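Side-chain contact in beta-glucosidase (Chaetomella raphigera, PDB 6JXG), which probably hydrolyses terminal, non-reducing beta-D-glucosyl residues, releasing beta-D-glucose in the breakdown of cellulose: residues A79-I84 and R327-D332. Residues are numbered along the deposited sequence; the frame is centred on the assembly and turned at random.
Sequences ASTWDI and RAIARD
Thr81 meets the last turn of helix 323-332 with its methyl group, CG2 lying 4.0 Å from CG2 of Ile329 and 3.8 Å from the backbone C of Asp332. The two side chains cross at a slant, branch methyl against branch methyl. Ile329 suits this buried place because chi1 -66° sets CG1 beside the backbone N and leaves CG2 anti to it, offering a methyl to Thr81, while the side chain also packs on Pro73, Leu86 and Arg90.

Threonine divides its two branches between separate tasks. With OG1 between the backbone N and carbonyl carbon (chi1 71°), the hydroxyl oxygen accepts from the N of Asp83 at 3.0 Å, forming an ST turn, and also bonds the carbonyl of Thr78. A valine here could keep a methyl near Ile329 but would probably leave the N of Asp83 and the O of Thr78 without their hydroxyl partner.

The polar link runs through water: one molecule donates to OD2 of Asp83 and to OD2 of Asp332, 2.7 Å each, joining carboxylates whose like charges would probably disfavour direct approach. Arg331 grips Asp332 side-on, NE to OD1 at 2.7 Å and NH2 to OD2 at 3.1 Å, which would probably offset part of the negative charge. Asp83 is the N-cap of helix 84-100, its OD1 taking weak hydrogen bonds from the N atoms of Ser85 and Leu86.

Lys655 touches both aspartates, so the TIM-barrel-type N-terminal region, helix 323-332 and the fibronectin type III-like domain converge here; this is an interdomain junction of a family 3 glycoside hydrolase.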
loop_
_atom_site.group_PDB
_atom_site.type_symbol
_atom_site.label_atom_id
_atom_site.label_comp_id
_atom_site.label_asym_id
_atom_site.label_seq_id
_atom_site.Cartn_x
_atom_site.Cartn_y
_atom_site.Cartn_z
ATOM N N ALA A 79 -3.853 -4.982 -0.459
ATOM C CA ALA A 79 -2.834 -6.053 -0.663
ATOM C C ALA A 79 -3.278 -7.341 -0.078
ATOM O O ALA A 79 -3.058 -8.392 -0.707
ATOM C CB ALA A 79 -1.471 -5.686 -0.151
ATOM N N SER A 80 -3.954 -7.290 1.072
ATOM C CA SER A 80 -4.426 -8.474 1.778
ATOM C C SER A 80 -5.442 -9.330 1.033
ATOM O O SER A 80 -5.679 -10.498 1.406
ATOM C CB SER A 80 -4.963 -8.166 3.186
ATOM O OG SER A 80 -3.977 -7.472 3.997
ATOM N N THR A 81 -6.052 -8.747 -0.023
ATOM C CA THR A 81 -6.930 -9.524 -0.889
ATOM C C THR A 81 -6.217 -10.428 -1.803
ATOM O O THR A 81 -6.853 -11.350 -2.313
ATOM C CB THR A 81 -7.784 -8.621 -1.817
ATOM O OG1 THR A 81 -6.907 -8.038 -2.820
ATOM C CG2 THR A 81 -8.505 -7.586 -0.970
ATOM N N TRP A 82 -4.935 -10.115 -2.081
ATOM C CA TRP A 82 -4.098 -10.807 -3.045
ATOM C C TRP A 82 -4.841 -10.976 -4.407
ATOM O O TRP A 82 -4.682 -11.993 -5.096
ATOM C CB TRP A 82 -3.659 -12.181 -2.538
ATOM C CG TRP A 82 -2.765 -12.151 -1.384
ATOM C CD1 TRP A 82 -3.079 -11.724 -0.120
ATOM C CD2 TRP A 82 -1.407 -12.643 -1.312
ATOM N NE1 TRP A 82 -1.973 -11.839 0.714
ATOM C CE2 TRP A 82 -0.938 -12.402 0.022
ATOM C CE3 TRP A 82 -0.535 -13.233 -2.230
ATOM C CZ2 TRP A 82 0.338 -12.744 0.446
ATOM C CZ3 TRP A 82 0.743 -13.597 -1.789
ATOM C CH2 TRP A 82 1.153 -13.342 -0.459
ATOM N N ASP A 83 -5.711 -9.999 -4.716
ATOM C CA ASP A 83 -6.657 -10.112 -5.874
ATOM C C ASP A 83 -6.382 -8.981 -6.870
ATOM O O ASP A 83 -6.814 -7.889 -6.650
ATOM C CB ASP A 83 -8.097 -10.135 -5.371
ATOM C CG ASP A 83 -9.089 -10.393 -6.502
ATOM O OD1 ASP A 83 -8.681 -10.180 -7.666
ATOM O OD2 ASP A 83 -10.173 -10.884 -6.201
ATOM N N ILE A 84 -5.567 -9.230 -7.908
ATOM C CA ILE A 84 -5.216 -8.136 -8.806
ATOM C C ILE A 84 -6.384 -7.423 -9.480
ATOM O O ILE A 84 -6.257 -6.268 -9.862
ATOM C CB ILE A 84 -4.187 -8.553 -9.889
ATOM C CG1 ILE A 84 -4.717 -9.685 -10.754
ATOM C CG2 ILE A 84 -2.875 -8.794 -9.210
ATOM C CD1 ILE A 84 -3.778 -10.219 -11.828
ATOM N N ARG A 327 -16.593 -2.345 -0.722
ATOM C CA ARG A 327 -17.104 -3.482 0.014
ATOM C C ARG A 327 -16.374 -4.769 -0.320
ATOM O O ARG A 327 -16.072 -5.575 0.564
ATOM C CB ARG A 327 -18.600 -3.657 -0.222
ATOM C CG ARG A 327 -19.203 -4.695 0.746
ATOM C CD ARG A 327 -20.671 -4.769 0.502
ATOM N NE ARG A 327 -21.272 -5.817 1.329
ATOM C CZ ARG A 327 -22.554 -5.828 1.659
ATOM N NH1 ARG A 327 -23.357 -4.843 1.277
ATOM N NH2 ARG A 327 -23.047 -6.824 2.382
ATOM N N ALA A 328 -16.079 -5.017 -1.599
ATOM C CA ALA A 328 -15.456 -6.256 -1.977
ATOM C C ALA A 328 -14.048 -6.399 -1.354
ATOM O O ALA A 328 -13.688 -7.483 -0.894
ATOM C CB ALA A 328 -15.411 -6.408 -3.492
ATOM N N ILE A 329 -13.296 -5.304 -1.278
ATOM C CA ILE A 329 -11.988 -5.329 -0.595
ATOM C C ILE A 329 -12.088 -5.390 0.921
ATOM O O ILE A 329 -11.289 -6.095 1.548
ATOM C CB ILE A 329 -11.141 -4.130 -1.083
ATOM C CG1 ILE A 329 -10.818 -4.322 -2.578
ATOM C CG2 ILE A 329 -9.897 -3.940 -0.218
ATOM C CD1 ILE A 329 -10.253 -3.152 -3.277
ATOM N N ALA A 330 -13.052 -4.694 1.529
ATOM C CA ALA A 330 -13.299 -4.795 2.965
ATOM C C ALA A 330 -13.619 -6.230 3.319
ATOM O O ALA A 330 -13.208 -6.722 4.362
ATOM C CB ALA A 330 -14.449 -3.924 3.398
ATOM N N ARG A 331 -14.311 -6.920 2.423
ATOM C CA ARG A 331 -14.637 -8.326 2.655
ATOM C C ARG A 331 -13.477 -9.277 2.362
ATOM O O ARG A 331 -13.103 -10.139 3.155
ATOM C CB ARG A 331 -15.868 -8.666 1.761
ATOM C CG ARG A 331 -16.356 -10.104 1.695
ATOM C CD ARG A 331 -17.435 -10.207 0.597
ATOM N NE ARG A 331 -16.724 -10.233 -0.658
ATOM C CZ ARG A 331 -17.091 -9.744 -1.863
ATOM N NH1 ARG A 331 -18.201 -9.124 -2.026
ATOM N NH2 ARG A 331 -16.299 -9.939 -2.949
ATOM N N ASP A 332 -12.954 -9.198 1.145
ATOM C CA ASP A 332 -12.040 -10.198 0.656
ATOM C C ASP A 332 -10.601 -10.017 1.151
ATOM O O ASP A 332 -9.774 -10.866 0.912
ATOM C CB ASP A 332 -12.041 -10.273 -0.871
ATOM C CG ASP A 332 -13.327 -10.762 -1.482
ATOM O OD1 ASP A 332 -14.245 -11.227 -0.766
ATOM O OD2 ASP A 332 -13.359 -10.761 -2.744
HETATM O O HOH W 1 -11.021 -11.614 -3.754
#